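Local coordinates for ganglioside-induced differentiation-associated protein 2 (Homo sapiens, PDB 4UML) that is of unknown function but carries, in the portion crystallised here, a macro domain, a fold that in many relatives binds ADP-ribose, at residues Ile127-Pro132 with Tyr147-Asn152; Ala141-Leu146 with Arg175-Glu180; Phe206-Ser209 with Thr215-Lys218. All coordinates share one frame; numbering follows the deposited sequence.

Contact 1 (Ile127-Pro132 with Tyr147-Asn152); sequences IHTVGP and YSCYRN
The thiol of Cys149 carries most of this contact, reaching from the helix to Thr129, Val130 and Gly131. Its SG lies 3.1 Å from Val130 O and 3.8 Å from Gly131 CA, so one sulfur touches a backbone carbonyl and the neighbouring alpha carbon together. Thr129 approaches the same side chain: OG1 is 3.5 Å from Cys149 SG and nearly as close to its CB, the threonine hydroxyl lying alongside the cysteine's CB-SG bond. With SG anti to the carbonyl carbon (chi1 -69°), the thiol projects off the helix toward Val130 and Gly131. Thr129 OG1 is anti to its own backbone N (chi1 -164°) and has its main polar partner elsewhere, in a hydrogen bond with Glu112 O that fixes the rotation of the hydroxyl beside the sulfur.

In the second shell, Gly131 O is hydrogen-bonded by Arg175 NH1, and Ile170 packs against both Thr129 and Cys149. On the next turn of the helix, Asn152 OD1 accepts a 2.7 Å bond from Arg151 NH1, almost in the guanidinium plane, while Asn152 ND2 reaches Gly111 O.

Strand 125-129, helix 139-159 and strand 164-167 form a beta-alpha-beta crossover of the macro domain, passing over strand 71-75. Ile127 points to the helix side and meets Val153 and Leu156 as well as Ala113 and Leu115 of strand 113-117, whereas Tyr150 turns to Phe167 and to Ala186 and Thr189 of helix 179-197.

Contact 2 (Ala141-Leu146 with Arg175-Glu180); sequences AAESSL and RGYPLE
The phenol ring of Tyr177 lies against helix 139-159, with Leu146 over one face and Ala142 at its edge. Leu146 CD2 makes a CH-pi contact, 4.0 Å from the ring centroid and 19° off the normal, offset toward the CE2 side of the rim. CG of Leu146 stands anti to the backbone N (chi1 -170°), which carries CD2 out from the helix and over the ring face. Ala142 meets the same ring corner twice: its O lies in the ring plane, 3.6 Å from Tyr177 CE2, and its CB is 3.8 Å from that carbon. The carbonyl thus faces an aromatic C-H while also accepting the helical bond from Leu146 N.

Tyr177 belongs to the loop that leads into helix 179-197, with Pro178 at the N-cap position, so the ring ties two helices on the same side of the macro-domain sheet. Ala182 and Ile185 of that helix touch both Tyr177 and Leu146, and the ring of Tyr134 also meets Tyr177.

At the phenol end the hydroxyl lies over the start of the Glu143 side chain, with OH 3.2 Å from Glu143 CG. The Glu143 chain runs extended beyond CG, and its carboxylate joins the phenol through one water, which donates to Glu143 OE2 at 2.9 Å and sits 2.7 Å from Tyr177 OH; the same OE2 forms a salt bridge with Arg139 NE. A serine in place of Tyr177 would probably leave Leu146 CD2 without its aromatic face, open a gap beside Ala142 and deprive the water of its phenol partner.

Contact 3 (Phe206-Ser209 with Thr215-Lys218); sequences FAVS and TYQK
The Tyr216 ring packs against Phe206 and Val208, both of which approach from the same side of its plane, joining strand 203-208 to helix 210-223 in the final beta-alpha unit of the macro domain. Phe206 and Val208 are two residues apart on the strand and both point to the helix side of the sheet, while Ala207 between them faces the other way.

The aliphatic part is a CH-pi contact. Val208 CG1 stands over one face of the Tyr216 ring, 4.0 Å from its centroid and 17° off the normal, displaced toward CD1. That methyl is anti to the carbonyl carbon (chi1 -63°), which brings it over the ring face. Leu59 of the edge strand 57-61 touches both Val208 and Tyr216, and Val169 does the same from a loop.

The aromatic part is oblique. The ring centroids of Phe206 and Tyr216 are 5.7 Å apart with their planes at 46°, and the two side chains run across each other at about a right angle. Tyr216 CE2 does the touching, lying 3.8 Å from Phe206 CD1 and almost as near to CB and CG of that residue. Beyond it Phe206 reaches Leu187 and Val190 of helix 179-197, and Tyr216 meets Thr183 of that helix, so the aromatic pair also lies against the preceding helix.

A polar cap follows where the strand gives way to the helix. Ser209 occupies the N-cap position, and its OG hydrogen-bonds to Glu212 OE1 and makes a weak bond to Leu211 N.

All three contacts are buried, but contact 1 lies nearest the centre of the chain and contact 2 farthest from it. Contacts 1 and 2 share helix 139-159 and meet directly where Pro132 packs on Ala142; contacts 1 and 3 both anchor helices on the central sheet, on opposite sides of the chain's centre. Contact 2 instead joins helix to loop, and it connects with contact 3 through the Glu180-Lys218 salt bridge. Chemistry follows place: a thiol meets backbone in contact 1, contact 3 rests on aromatic and aliphatic carbon contacts, and contact 2 combines an apolar ring face with a water-bridged carboxylate at its more solvent-accessible side, by Glu143.

Contact 1 (Ile127-Pro132 with Tyr147-Asn152)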
loop_
_atom_site.group_PDB
_atom_site.type_symbol
_atom_site.label_atom_id
_atom_site.label_comp_id
_atom_site.label_asym_id
_atom_site.label_seq_id
_atom_site.Cartn_x
_atom_site.Cartn_y
_atom_site.Cartn_z
ATOM N N ILE A 127 3.318 -7.061 -4.584
ATOM C CA ILE A 127 1.940 -7.497 -4.433
ATOM C C ILE A 127 1.079 -6.659 -5.388
ATOM O O ILE A 127 1.013 -5.434 -5.271
ATOM C CB ILE A 127 1.455 -7.359 -2.971
ATOM C CG1 ILE A 127 2.301 -8.258 -2.082
ATOM C CG2 ILE A 127 -0.040 -7.721 -2.874
ATOM C CD1 ILE A 127 2.144 -7.974 -0.612
ATOM N N HIS A 128 0.440 -7.325 -6.349
ATOM C CA HIS A 128 -0.386 -6.663 -7.319
ATOM C C HIS A 128 -1.827 -6.711 -6.838
ATOM O O HIS A 128 -2.321 -7.776 -6.406
ATOM C CB HIS A 128 -0.264 -7.374 -8.667
ATOM C CG HIS A 128 1.146 -7.534 -9.143
ATOM N ND1 HIS A 128 1.761 -6.613 -9.964
ATOM C CD2 HIS A 128 2.076 -8.482 -8.878
ATOM C CE1 HIS A 128 3.003 -6.997 -10.209
ATOM N NE2 HIS A 128 3.216 -8.138 -9.574
ATOM N N THR A 129 -2.507 -5.582 -6.925
ATOM C CA THR A 129 -3.919 -5.538 -6.564
ATOM C C THR A 129 -4.714 -4.637 -7.509
ATOM O O THR A 129 -4.113 -3.901 -8.294
ATOM C CB THR A 129 -4.058 -5.078 -5.101
ATOM O OG1 THR A 129 -5.365 -5.388 -4.633
ATOM C CG2 THR A 129 -3.753 -3.590 -4.943
ATOM N N VAL A 130 -6.043 -4.671 -7.416
ATOM C CA VAL A 130 -6.938 -3.926 -8.347
ATOM C C VAL A 130 -8.054 -3.245 -7.559
ATOM O O VAL A 130 -8.921 -3.890 -6.983
ATOM C CB VAL A 130 -7.574 -4.888 -9.384
ATOM C CG1 VAL A 130 -8.593 -4.188 -10.304
ATOM C CG2 VAL A 130 -6.496 -5.617 -10.179
ATOM N N GLY A 131 -8.000 -1.937 -7.512
ATOM C CA GLY A 131 -9.008 -1.151 -6.859
ATOM C C GLY A 131 -10.241 -1.009 -7.756
ATOM O O GLY A 131 -10.190 -1.259 -8.963
ATOM N N PRO A 132 -11.351 -0.604 -7.157
ATOM C CA PRO A 132 -12.598 -0.541 -7.929
ATOM C C PRO A 132 -12.614 0.714 -8.831
ATOM O O PRO A 132 -12.010 1.751 -8.494
ATOM C CB PRO A 132 -13.642 -0.426 -6.835
ATOM C CG PRO A 132 -12.961 0.360 -5.779
ATOM C CD PRO A 132 -11.525 -0.116 -5.787
ATOM N N TYR A 147 -11.491 -1.895 0.523
ATOM C CA TYR A 147 -11.177 -2.539 1.781
ATOM C C TYR A 147 -10.485 -3.899 1.560
ATOM O O TYR A 147 -9.473 -4.214 2.202
ATOM C CB TYR A 147 -12.460 -2.729 2.598
ATOM C CG TYR A 147 -12.241 -3.659 3.736
ATOM C CD1 TYR A 147 -11.382 -3.311 4.780
ATOM C CD2 TYR A 147 -12.829 -4.904 3.761
ATOM C CE1 TYR A 147 -11.143 -4.190 5.843
ATOM C CE2 TYR A 147 -12.619 -5.781 4.826
ATOM C CZ TYR A 147 -11.786 -5.425 5.869
ATOM O OH TYR A 147 -11.562 -6.335 6.889
ATOM N N SER A 148 -11.024 -4.693 0.648
ATOM C CA SER A 148 -10.456 -5.998 0.322
ATOM C C SER A 148 -9.059 -5.880 -0.248
ATOM O O SER A 148 -8.212 -6.698 0.063
ATOM C CB SER A 148 -11.369 -6.786 -0.614
ATOM O OG SER A 148 -12.530 -7.137 0.117
ATOM N N CYS A 149 -8.805 -4.893 -1.107
ATOM C CA CYS A 149 -7.433 -4.659 -1.561
ATOM C C CYS A 149 -6.456 -4.561 -0.384
ATOM O O CYS A 149 -5.440 -5.256 -0.367
ATOM C CB CYS A 149 -7.354 -3.363 -2.377
ATOM S SG CYS A 149 -8.180 -3.469 -3.965
ATOM N N TYR A 150 -6.717 -3.648 0.544
ATOM C CA TYR A 150 -5.801 -3.427 1.658
ATOM C C TYR A 150 -5.700 -4.687 2.572
ATOM O O TYR A 150 -4.624 -5.084 2.961
ATOM C CB TYR A 150 -6.224 -2.203 2.476
ATOM C CG TYR A 150 -5.815 -0.927 1.830
ATOM C CD1 TYR A 150 -4.537 -0.427 2.033
ATOM C CD2 TYR A 150 -6.645 -0.277 0.905
ATOM C CE1 TYR A 150 -4.108 0.711 1.379
ATOM C CE2 TYR A 150 -6.238 0.883 0.265
ATOM C CZ TYR A 150 -4.974 1.361 0.495
ATOM O OH TYR A 150 -4.540 2.463 -0.139
ATOM N N ARG A 151 -6.835 -5.303 2.846
ATOM C CA ARG A 151 -6.920 -6.526 3.667
ATOM C C ARG A 151 -6.129 -7.682 3.019
ATOM O O ARG A 151 -5.357 -8.386 3.666
ATOM C CB ARG A 151 -8.393 -6.882 3.764
ATOM C CG ARG A 151 -8.717 -8.161 4.530
ATOM C CD ARG A 151 -8.916 -9.357 3.609
ATOM N NE ARG A 151 -9.558 -10.473 4.316
ATOM C CZ ARG A 151 -9.716 -11.707 3.826
ATOM N NH1 ARG A 151 -9.277 -12.028 2.616
ATOM N NH2 ARG A 151 -10.328 -12.635 4.559
ATOM N N ASN A 152 -6.317 -7.878 1.720
ATOM C CA ASN A 152 -5.624 -8.952 1.040
ATOM C C ASN A 152 -4.117 -8.753 0.856
ATOM O O ASN A 152 -3.354 -9.734 0.831
ATOM C CB ASN A 152 -6.320 -9.259 -0.273
ATOM C CG ASN A 152 -7.633 -10.004 -0.062
ATOM O OD1 ASN A 152 -7.707 -10.869 0.800
ATOM N ND2 ASN A 152 -8.671 -9.648 -0.817
#

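Contact 2 (Ala141-Leu146 with Arg175-Glu180)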
loop_
_atom_site.group_PDB
_atom_site.type_symbol
_atom_site.label_atom_id
_atom_site.label_comp_id
_atom_site.label_asym_id
_atom_site.label_seq_id
_atom_site.Cartn_x
_atom_site.Cartn_y
_atom_site.Cartn_z
ATOM N N ALA A 141 -20.279 -1.194 -2.891
ATOM C CA ALA A 141 -19.367 -2.102 -3.559
ATOM C C ALA A 141 -17.935 -1.566 -3.675
ATOM O O ALA A 141 -16.980 -2.346 -3.547
ATOM C CB ALA A 141 -19.854 -2.550 -4.934
ATOM N N ALA A 142 -17.771 -0.281 -4.008
ATOM C CA ALA A 142 -16.418 0.290 -4.142
ATOM C C ALA A 142 -15.707 0.249 -2.786
ATOM O O ALA A 142 -14.509 -0.059 -2.711
ATOM C CB ALA A 142 -16.494 1.746 -4.656
ATOM N N GLU A 143 -16.443 0.574 -1.715
ATOM C CA GLU A 143 -15.879 0.561 -0.349
ATOM C C GLU A 143 -15.411 -0.844 0.027
ATOM O O GLU A 143 -14.303 -1.030 0.543
ATOM C CB GLU A 143 -16.902 1.077 0.691
ATOM C CG GLU A 143 -17.156 2.575 0.558
ATOM C CD GLU A 143 -18.342 3.147 1.358
ATOM O OE1 GLU A 143 -19.177 2.413 1.918
ATOM O OE2 GLU A 143 -18.416 4.395 1.429
ATOM N N SER A 144 -16.262 -1.819 -0.285
ATOM C CA SER A 144 -15.962 -3.224 -0.038
ATOM C C SER A 144 -14.738 -3.680 -0.832
ATOM O O SER A 144 -13.830 -4.336 -0.272
ATOM C CB SER A 144 -17.203 -4.094 -0.321
ATOM O OG SER A 144 -16.866 -5.473 -0.277
ATOM N N SER A 145 -14.676 -3.321 -2.110
ATOM C CA SER A 145 -13.517 -3.673 -2.919
ATOM C C SER A 145 -12.224 -3.029 -2.447
ATOM O O SER A 145 -11.191 -3.683 -2.378
ATOM C CB SER A 145 -13.725 -3.273 -4.373
ATOM O OG SER A 145 -14.604 -4.119 -4.997
ATOM N N LEU A 146 -12.254 -1.750 -2.129
ATOM C CA LEU A 146 -11.014 -1.088 -1.714
ATOM C C LEU A 146 -10.548 -1.679 -0.386
ATOM O O LEU A 146 -9.361 -1.921 -0.171
ATOM C CB LEU A 146 -11.203 0.425 -1.582
ATOM C CG LEU A 146 -9.918 1.255 -1.377
ATOM C CD1 LEU A 146 -8.984 1.125 -2.574
ATOM C CD2 LEU A 146 -10.278 2.701 -1.114
ATOM N N ARG A 175 -9.183 5.828 -11.632
ATOM C CA ARG A 175 -10.368 5.031 -11.273
ATOM C C ARG A 175 -11.355 5.827 -10.436
ATOM O O ARG A 175 -12.439 5.331 -10.096
ATOM C CB ARG A 175 -9.983 3.697 -10.599
ATOM C CG ARG A 175 -9.867 2.604 -11.638
ATOM C CD ARG A 175 -9.343 1.258 -11.163
ATOM N NE ARG A 175 -9.118 0.400 -12.327
ATOM C CZ ARG A 175 -9.652 -0.806 -12.552
ATOM N NH1 ARG A 175 -10.448 -1.418 -11.683
ATOM N NH2 ARG A 175 -9.375 -1.420 -13.694
ATOM N N GLY A 176 -10.961 7.039 -10.066
ATOM C CA GLY A 176 -11.867 8.049 -9.517
ATOM C C GLY A 176 -12.398 7.945 -8.094
ATOM O O GLY A 176 -13.366 8.641 -7.727
ATOM N N TYR A 177 -11.774 7.113 -7.258
ATOM C CA TYR A 177 -12.251 6.997 -5.907
ATOM C C TYR A 177 -12.021 8.346 -5.251
ATOM O O TYR A 177 -10.939 8.874 -5.389
ATOM C CB TYR A 177 -11.483 5.900 -5.132
ATOM C CG TYR A 177 -12.316 5.282 -4.050
ATOM C CD1 TYR A 177 -12.794 6.041 -3.002
ATOM C CD2 TYR A 177 -12.592 3.916 -4.059
ATOM C CE1 TYR A 177 -13.581 5.477 -2.003
ATOM C CE2 TYR A 177 -13.381 3.332 -3.075
ATOM C CZ TYR A 177 -13.868 4.112 -2.055
ATOM O OH TYR A 177 -14.648 3.547 -1.088
ATOM N N PRO A 178 -13.030 8.910 -4.553
ATOM C CA PRO A 178 -12.796 10.143 -3.796
ATOM C C PRO A 178 -11.674 9.976 -2.771
ATOM O O PRO A 178 -11.723 9.088 -1.926
ATOM C CB PRO A 178 -14.132 10.374 -3.103
ATOM C CG PRO A 178 -15.119 9.838 -4.078
ATOM C CD PRO A 178 -14.464 8.597 -4.629
ATOM N N LEU A 179 -10.687 10.864 -2.838
ATOM C CA LEU A 179 -9.410 10.635 -2.186
ATOM C C LEU A 179 -9.520 10.544 -0.692
ATOM O O LEU A 179 -8.923 9.679 -0.065
ATOM C CB LEU A 179 -8.417 11.716 -2.589
ATOM C CG LEU A 179 -7.057 11.688 -1.874
ATOM C CD1 LEU A 179 -6.323 10.379 -2.156
ATOM C CD2 LEU A 179 -6.246 12.897 -2.327
ATOM N N GLU A 180 -10.321 11.408 -0.104
ATOM C CA GLU A 180 -10.385 11.464 1.319
ATOM C C GLU A 180 -11.087 10.222 1.883
ATOM O O GLU A 180 -10.601 9.625 2.838
ATOM C CB GLU A 180 -11.081 12.738 1.753
ATOM C CG GLU A 180 -10.937 13.025 3.222
ATOM C CD GLU A 180 -10.754 14.509 3.528
ATOM O OE1 GLU A 180 -10.424 15.330 2.630
ATOM O OE2 GLU A 180 -10.918 14.841 4.710
HETATM O O HOH W 1 -16.057 5.400 0.181
#

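Contact 3 (Phe206-Ser209 with Thr215-Lys218)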
loop_
_atom_site.group_PDB
_atom_site.type_symbol
_atom_site.label_atom_id
_atom_site.label_comp_id
_atom_site.label_asym_id
_atom_site.label_seq_id
_atom_site.Cartn_x
_atom_site.Cartn_y
_atom_site.Cartn_z
ATOM N N PHE A 206 3.389 4.093 3.793
ATOM C CA PHE A 206 2.473 4.724 2.858
ATOM C C PHE A 206 3.270 5.682 1.985
ATOM O O PHE A 206 3.617 6.772 2.441
ATOM C CB PHE A 206 1.383 5.460 3.615
ATOM C CG PHE A 206 0.501 4.572 4.462
ATOM C CD1 PHE A 206 -0.496 3.796 3.881
ATOM C CD2 PHE A 206 0.609 4.574 5.841
ATOM C CE1 PHE A 206 -1.325 2.997 4.650
ATOM C CE2 PHE A 206 -0.232 3.780 6.630
ATOM C CZ PHE A 206 -1.197 2.980 6.037
ATOM N N ALA A 207 3.610 5.229 0.775
ATOM C CA ALA A 207 4.257 6.037 -0.248
ATOM C C ALA A 207 3.232 6.912 -0.950
ATOM O O ALA A 207 2.257 6.400 -1.536
ATOM C CB ALA A 207 4.936 5.152 -1.272
ATOM N N VAL A 208 3.444 8.223 -0.902
ATOM C CA VAL A 208 2.490 9.184 -1.460
ATOM C C VAL A 208 3.163 10.151 -2.437
ATOM O O VAL A 208 4.366 10.289 -2.440
ATOM C CB VAL A 208 1.760 9.970 -0.363
ATOM C CG1 VAL A 208 0.936 9.020 0.498
ATOM C CG2 VAL A 208 2.695 10.813 0.496
ATOM N N SER A 209 2.374 10.787 -3.293
ATOM C CA SER A 209 2.868 11.904 -4.108
ATOM C C SER A 209 2.293 13.181 -3.537
ATOM O O SER A 209 1.580 13.155 -2.538
ATOM C CB SER A 209 2.454 11.752 -5.569
ATOM O OG SER A 209 1.050 11.915 -5.701
ATOM N N THR A 215 -3.703 14.941 2.600
ATOM C CA THR A 215 -4.824 14.138 3.109
ATOM C C THR A 215 -4.345 13.090 4.085
ATOM O O THR A 215 -4.962 12.888 5.129
ATOM C CB THR A 215 -5.591 13.497 1.948
ATOM O OG1 THR A 215 -6.102 14.528 1.108
ATOM C CG2 THR A 215 -6.757 12.613 2.422
ATOM N N TYR A 216 -3.234 12.424 3.765
ATOM C CA TYR A 216 -2.640 11.474 4.713
ATOM C C TYR A 216 -2.198 12.164 6.005
ATOM O O TYR A 216 -2.432 11.650 7.111
ATOM C CB TYR A 216 -1.468 10.712 4.079
ATOM C CG TYR A 216 -1.927 9.494 3.304
ATOM C CD1 TYR A 216 -2.466 9.628 2.057
ATOM C CD2 TYR A 216 -1.832 8.211 3.842
ATOM C CE1 TYR A 216 -2.906 8.534 1.341
ATOM C CE2 TYR A 216 -2.270 7.114 3.131
ATOM C CZ TYR A 216 -2.798 7.280 1.869
ATOM O OH TYR A 216 -3.274 6.209 1.126
ATOM N N GLN A 217 -1.589 13.335 5.871
ATOM C CA GLN A 217 -1.150 14.104 7.056
ATOM C C GLN A 217 -2.358 14.480 7.904
ATOM O O GLN A 217 -2.348 14.307 9.123
ATOM C CB GLN A 217 -0.373 15.356 6.622
ATOM C CG GLN A 217 0.921 15.003 5.908
ATOM C CD GLN A 217 1.633 16.199 5.302
ATOM O OE1 GLN A 217 1.019 17.131 4.791
ATOM N NE2 GLN A 217 2.954 16.152 5.323
ATOM N N LYS A 218 -3.412 14.934 7.222
ATOM C CA LYS A 218 -4.688 15.230 7.859
ATOM C C LYS A 218 -5.284 14.059 8.646
ATOM O O LYS A 218 -5.735 14.225 9.768
ATOM C CB LYS A 218 -5.694 15.676 6.797
ATOM C CG LYS A 218 -6.940 16.282 7.407
ATOM C CD LYS A 218 -8.013 16.526 6.372
ATOM C CE LYS A 218 -9.370 16.547 7.054
ATOM N NZ LYS A 218 -10.392 17.123 6.148
#